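Local atomic coordinates of microcin B17-processing protein McbB (Escherichia coli str. K-12 substr. MG1655, PDB entry 6GRH), a protein that is needed to process the inactive microcin B17 precursor peptide McbA into the active antibiotic. Residues 158-161 against 162-165; 239-242 against 243-247. All coordinates share one frame; numbering follows the deposited sequence.

Both contacts are local ones, each made within a single continuous run of chain, and they come in series: residues 158-165 close contact 1 well before residues 239-247 form contact 2. Contact 1 lies where helix 150-160 gives way to the loop leading into strand 167-174, whereas contact 2 takes in about two and a half turns of helix 236-254. The mixed sheet links them, because strand 167-174 belongs to it and helix 236-254 packs on its strands 177-180 and 269-273. The centres of contact 1 and contact 2 are about 26 Å apart, and the nearest atoms of contact 1 and contact 2 about 17 Å apart. Contact 1 is a surface turn not far from the zinc site; contact 2 is buried and reaches a second copy of the protein.

Contact 1 of 2, residues 158-161 against 162-165; sequences SKFE and SNPG
Asn163 folds back on Phe160, its backbone N donating to Phe160 O over 2.9 Å. The donor stands above the carbonyl plane, 52° out of it. The two side chains run side by side in the same direction, amide and ring planes 75° apart, and Asn163 ND2 comes within 3.7 Å of Phe160 CD1. Asn163 CG lies anti to its own carbonyl carbon (chi1 -76°), which keeps the amide beside the ring. Phenylalanine suits the buried position: Lys159 CB sits over the centre of one ring face, and Ile133 and Val135 also pack on the side chain.

Two waters bridge backbone groups around the turn. Water 1 accepts from Ser162 N (2.9 Å) and donates to Ser158 O (3.1 Å), bridging the two ends of an i to i+4 pair. Water 2 donates to both Glu161 O and Asn163 O, each at 2.8 Å. An acid suits position 161, because the carboxylate of Glu161 is held at both oxygens, OE1 in a salt bridge with Arg295 and OE2 in a hydrogen bond with Tyr184; its side chain is about 8 Å from the bound zinc ion. Phe160 to Asn163 thus form a type I beta turn, leading helix 150-160 into the loop before strand 167-174.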
ATOM      1  N   SER B 158       7.020  30.807  -6.172  1.00 31.54           N
ATOM      2  CA  SER B 158       7.728  31.659  -7.100  1.00 34.29           C
ATOM      3  C   SER B 158       8.477  32.774  -6.366  1.00 35.62           C
ATOM      4  O   SER B 158       9.618  33.040  -6.656  1.00 36.42           O
ATOM      5  CB  SER B 158       6.741  32.230  -8.106  1.00 34.91           C
ATOM      6  OG  SER B 158       7.392  33.042  -9.013  1.00 37.89           O
ATOM      7  N   LYS B 159       7.828  33.373  -5.378  1.00 36.20           N
ATOM      8  CA  LYS B 159       8.451  34.414  -4.558  1.00 37.34           C
ATOM      9  C   LYS B 159       9.543  33.914  -3.600  1.00 36.09           C
ATOM     10  O   LYS B 159      10.580  34.559  -3.465  1.00 35.49           O
ATOM     11  CB  LYS B 159       7.378  35.143  -3.761  1.00 38.73           C
ATOM     12  CG  LYS B 159       6.455  35.968  -4.637  1.00 41.25           C
ATOM     13  CD  LYS B 159       5.215  36.474  -3.903  1.00 42.61           C
ATOM     14  CE  LYS B 159       5.550  37.270  -2.653  1.00 44.31           C
ATOM     15  NZ  LYS B 159       6.559  38.341  -2.896  1.00 47.84           N
ATOM     16  N   PHE B 160       9.333  32.772  -2.949  1.00 34.38           N
ATOM     17  CA  PHE B 160      10.181  32.401  -1.794  1.00 34.56           C
ATOM     18  C   PHE B 160      11.095  31.177  -1.897  1.00 34.70           C
ATOM     19  O   PHE B 160      11.966  31.030  -1.035  1.00 33.29           O
ATOM     20  CB  PHE B 160       9.312  32.308  -0.541  1.00 33.74           C
ATOM     21  CG  PHE B 160       8.569  33.569  -0.241  1.00 34.81           C
ATOM     22  CD1 PHE B 160       9.255  34.783  -0.103  1.00 36.59           C
ATOM     23  CD2 PHE B 160       7.191  33.569  -0.100  1.00 34.31           C
ATOM     24  CE1 PHE B 160       8.566  35.963   0.150  1.00 37.61           C
ATOM     25  CE2 PHE B 160       6.499  34.740   0.170  1.00 35.33           C
ATOM     26  CZ  PHE B 160       7.186  35.938   0.297  1.00 36.77           C
ATOM     27  N   GLU B 161      10.945  30.333  -2.937  1.00 35.65           N
ATOM     28  CA  GLU B 161      11.750  29.094  -3.070  1.00 36.80           C
ATOM     29  C   GLU B 161      13.248  29.296  -3.032  1.00 38.09           C
ATOM     30  O   GLU B 161      13.974  28.385  -2.623  1.00 37.90           O
ATOM     31  CB  GLU B 161      11.461  28.356  -4.385  1.00 37.92           C
ATOM     32  CG  GLU B 161      10.341  27.378  -4.299  1.00 38.42           C
ATOM     33  CD  GLU B 161      10.145  26.590  -5.589  1.00 39.24           C
ATOM     34  OE1 GLU B 161      10.648  26.979  -6.673  1.00 41.39           O
ATOM     35  OE2 GLU B 161       9.475  25.565  -5.527  1.00 41.51           O
ATOM     36  N   SER B 162      13.699  30.455  -3.508  1.00 39.28           N
ATOM     37  CA  SER B 162      15.113  30.810  -3.495  1.00 41.87           C
ATOM     38  C   SER B 162      15.617  31.392  -2.176  1.00 41.38           C
ATOM     39  O   SER B 162      16.825  31.575  -2.030  1.00 42.48           O
ATOM     40  CB  SER B 162      15.407  31.832  -4.605  1.00 44.31           C
ATOM     41  OG  SER B 162      15.081  31.251  -5.856  1.00 47.25           O
ATOM     42  N   ASN B 163      14.725  31.719  -1.239  1.00 39.47           N
ATOM     43  CA  ASN B 163      15.167  32.272   0.054  1.00 39.18           C
ATOM     44  C   ASN B 163      16.058  31.233   0.726  1.00 38.03           C
ATOM     45  O   ASN B 163      15.638  30.071   0.875  1.00 36.21           O
ATOM     46  CB  ASN B 163      14.003  32.605   0.981  1.00 38.92           C
ATOM     47  CG  ASN B 163      13.280  33.880   0.605  1.00 40.79           C
ATOM     48  OD1 ASN B 163      13.333  34.343  -0.513  1.00 41.71           O
ATOM     49  ND2 ASN B 163      12.560  34.438   1.570  1.00 43.36           N
ATOM     50  N   PRO B 164      17.286  31.624   1.109  1.00 38.32           N
ATOM     51  CA  PRO B 164      18.188  30.719   1.837  1.00 37.87           C
ATOM     52  C   PRO B 164      17.529  30.061   3.062  1.00 35.70           C
ATOM     53  O   PRO B 164      16.926  30.744   3.890  1.00 35.83           O
ATOM     54  CB  PRO B 164      19.321  31.640   2.286  1.00 39.57           C
ATOM     55  CG  PRO B 164      19.329  32.764   1.298  1.00 40.98           C
ATOM     56  CD  PRO B 164      17.907  32.950   0.869  1.00 40.10           C
ATOM     57  N   GLY B 165      17.596  28.739   3.135  1.00 34.10           N
ATOM     58  CA  GLY B 165      17.075  27.996   4.276  1.00 32.01           C
ATOM     59  C   GLY B 165      15.564  27.911   4.418  1.00 29.76           C
ATOM     60  O   GLY B 165      15.087  27.430   5.437  1.00 29.35           O
TER
HETATM   61  O   HOH W   1      12.287  32.384  -5.131  1.00 56.00           O
HETATM   62  O   HOH W   2      15.965  27.752  -0.714  1.00 39.12           O

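Contact 2 of 2, residues 239-242 against 243-247; sequences RGFS and YHLIK
Phe241 overlaps Leu245 at a slant, one turn further along helix 236-254, with Phe241 CE2 3.7 Å from Leu245 CD1. This is an i to i+4 apolar pair on an alpha-helix. Phe241 CG lies anti to the backbone N (chi1 -175°), which brings CE2 of the ring to the CD1 branch of Leu245. Large apolar groups suit this side of the helix, since both pack on Ala272 of strand 269-273.

The backbone beneath is regular. Tyr243 N bonds to Arg239 O at 2.8 Å and His244 N to Gly240 O at 3.0 Å, followed by Leu245 N to Phe241 O at 3.1 Å. The small Ser242 faces strand 177-180 at Phe178; its OG is held by Glu238 O, one turn back, and Tyr173 OH.

Other directions carry polar ends. Arg239 reaches Glu146 in a salt bridge, and Tyr243 OH bonds to Gln114. His244 projects to the second subunit, using ND1 for Ser237 OG and NE2 for Leu274 O there, which fixes the imidazole at both nitrogens; Lys247 forms a salt bridge with Glu238 of the same neighbouring subunit. Further along, Ile246 N bonds to Ser242 O at 2.9 Å, nearly in line with the carbonyl, while Ile246 CG1 rests 3.3 Å from Ser242 O.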
ATOM      1  N   ARG B 239     -12.829  24.452  11.988  1.00 27.94           N
ATOM      2  CA  ARG B 239     -11.747  25.444  12.107  1.00 28.03           C
ATOM      3  C   ARG B 239     -10.929  25.276  13.393  1.00 26.61           C
ATOM      4  O   ARG B 239      -9.704  25.368  13.353  1.00 25.25           O
ATOM      5  CB  ARG B 239     -12.278  26.875  11.995  1.00 29.15           C
ATOM      6  CG  ARG B 239     -12.812  27.201  10.637  1.00 30.86           C
ATOM      7  CD  ARG B 239     -13.311  28.622  10.529  1.00 32.88           C
ATOM      8  NE  ARG B 239     -13.731  28.854   9.151  1.00 34.18           N
ATOM      9  CZ  ARG B 239     -14.989  28.838   8.708  1.00 36.89           C
ATOM     10  NH1 ARG B 239     -16.042  28.678   9.533  1.00 39.04           N
ATOM     11  NH2 ARG B 239     -15.212  29.027   7.422  1.00 37.67           N
ATOM     12  N   GLY B 240     -11.609  24.992  14.507  1.00 27.22           N
ATOM     13  CA  GLY B 240     -10.935  24.787  15.818  1.00 27.13           C
ATOM     14  C   GLY B 240     -10.044  23.562  15.839  1.00 26.41           C
ATOM     15  O   GLY B 240      -8.907  23.606  16.293  1.00 25.43           O
ATOM     16  N   PHE B 241     -10.564  22.474  15.293  1.00 26.99           N
ATOM     17  CA  PHE B 241      -9.816  21.224  15.110  1.00 26.79           C
ATOM     18  C   PHE B 241      -8.582  21.471  14.261  1.00 25.12           C
ATOM     19  O   PHE B 241      -7.474  21.100  14.649  1.00 24.30           O
ATOM     20  CB  PHE B 241     -10.759  20.212  14.444  1.00 28.58           C
ATOM     21  CG  PHE B 241     -10.204  18.823  14.291  1.00 30.18           C
ATOM     22  CD1 PHE B 241     -10.229  17.910  15.355  1.00 31.80           C
ATOM     23  CD2 PHE B 241      -9.728  18.398  13.072  1.00 31.27           C
ATOM     24  CE1 PHE B 241      -9.765  16.600  15.197  1.00 31.76           C
ATOM     25  CE2 PHE B 241      -9.272  17.097  12.903  1.00 32.38           C
ATOM     26  CZ  PHE B 241      -9.281  16.196  13.964  1.00 31.97           C
ATOM     27  N   SER B 242      -8.781  22.133  13.123  1.00 24.67           N
ATOM     28  CA  SER B 242      -7.678  22.508  12.213  1.00 23.96           C
ATOM     29  C   SER B 242      -6.618  23.361  12.914  1.00 23.58           C
ATOM     30  O   SER B 242      -5.424  23.127  12.791  1.00 22.94           O
ATOM     31  CB  SER B 242      -8.231  23.289  11.016  1.00 24.49           C
ATOM     32  OG  SER B 242      -9.130  22.493  10.244  1.00 25.03           O
ATOM     33  N   TYR B 243      -7.092  24.347  13.669  1.00 24.63           N
ATOM     34  CA  TYR B 243      -6.230  25.253  14.445  1.00 24.57           C
ATOM     35  C   TYR B 243      -5.319  24.476  15.397  1.00 24.08           C
ATOM     36  O   TYR B 243      -4.119  24.738  15.459  1.00 23.84           O
ATOM     37  CB  TYR B 243      -7.121  26.213  15.224  1.00 25.48           C
ATOM     38  CG  TYR B 243      -6.490  27.374  15.941  1.00 25.90           C
ATOM     39  CD1 TYR B 243      -6.025  28.482  15.237  1.00 26.13           C
ATOM     40  CD2 TYR B 243      -6.435  27.407  17.335  1.00 26.16           C
ATOM     41  CE1 TYR B 243      -5.500  29.590  15.907  1.00 26.97           C
ATOM     42  CE2 TYR B 243      -5.910  28.519  18.019  1.00 27.14           C
ATOM     43  CZ  TYR B 243      -5.455  29.611  17.289  1.00 27.17           C
ATOM     44  OH  TYR B 243      -4.923  30.691  17.940  1.00 28.09           O
ATOM     45  N   HIS B 244      -5.891  23.510  16.115  1.00 23.89           N
ATOM     46  CA  HIS B 244      -5.100  22.679  16.996  1.00 23.71           C
ATOM     47  C   HIS B 244      -4.062  21.830  16.252  1.00 23.34           C
ATOM     48  O   HIS B 244      -2.909  21.723  16.704  1.00 22.41           O
ATOM     49  CB  HIS B 244      -6.016  21.804  17.837  1.00 24.13           C
ATOM     50  CG  HIS B 244      -5.305  21.059  18.913  1.00 24.09           C
ATOM     51  ND1 HIS B 244      -4.634  21.692  19.946  1.00 23.62           N
ATOM     52  CD2 HIS B 244      -5.144  19.728  19.106  1.00 23.85           C
ATOM     53  CE1 HIS B 244      -4.077  20.772  20.717  1.00 24.23           C
ATOM     54  NE2 HIS B 244      -4.384  19.576  20.237  1.00 24.64           N
ATOM     55  N   LEU B 245      -4.463  21.203  15.140  1.00 23.53           N
ATOM     56  CA  LEU B 245      -3.515  20.428  14.336  1.00 23.95           C
ATOM     57  C   LEU B 245      -2.345  21.234  13.780  1.00 23.27           C
ATOM     58  O   LEU B 245      -1.208  20.758  13.781  1.00 23.00           O
ATOM     59  CB  LEU B 245      -4.233  19.672  13.210  1.00 24.93           C
ATOM     60  CG  LEU B 245      -5.055  18.464  13.608  1.00 26.93           C
ATOM     61  CD1 LEU B 245      -5.714  17.848  12.368  1.00 27.86           C
ATOM     62  CD2 LEU B 245      -4.208  17.401  14.251  1.00 27.86           C
ATOM     63  N   ILE B 246      -2.626  22.454  13.341  1.00 23.18           N
ATOM     64  CA  ILE B 246      -1.594  23.404  12.903  1.00 22.93           C
ATOM     65  C   ILE B 246      -0.626  23.699  14.057  1.00 23.47           C
ATOM     66  O   ILE B 246       0.611  23.565  13.919  1.00 22.28           O
ATOM     67  CB  ILE B 246      -2.224  24.688  12.340  1.00 23.56           C
ATOM     68  CG1 ILE B 246      -2.982  24.399  11.032  1.00 23.57           C
ATOM     69  CG2 ILE B 246      -1.173  25.763  12.065  1.00 23.77           C
ATOM     70  CD1 ILE B 246      -3.817  25.541  10.499  1.00 23.73           C
ATOM     71  N   LYS B 247      -1.186  24.059  15.211  1.00 23.54           N
ATOM     72  CA  LYS B 247      -0.374  24.334  16.380  1.00 24.09           C
ATOM     73  C   LYS B 247       0.539  23.170  16.748  1.00 23.59           C
ATOM     74  O   LYS B 247       1.756  23.348  16.924  1.00 22.71           O
ATOM     75  CB  LYS B 247      -1.251  24.712  17.574  1.00 25.26           C
ATOM     76  CG  LYS B 247      -0.402  25.253  18.714  1.00 26.89           C
ATOM     77  CD  LYS B 247      -1.176  25.376  20.005  1.00 28.51           C
ATOM     78  CE  LYS B 247      -1.168  24.057  20.750  1.00 27.98           C
ATOM     79  NZ  LYS B 247      -1.818  24.302  22.041  1.00 28.55           N
TER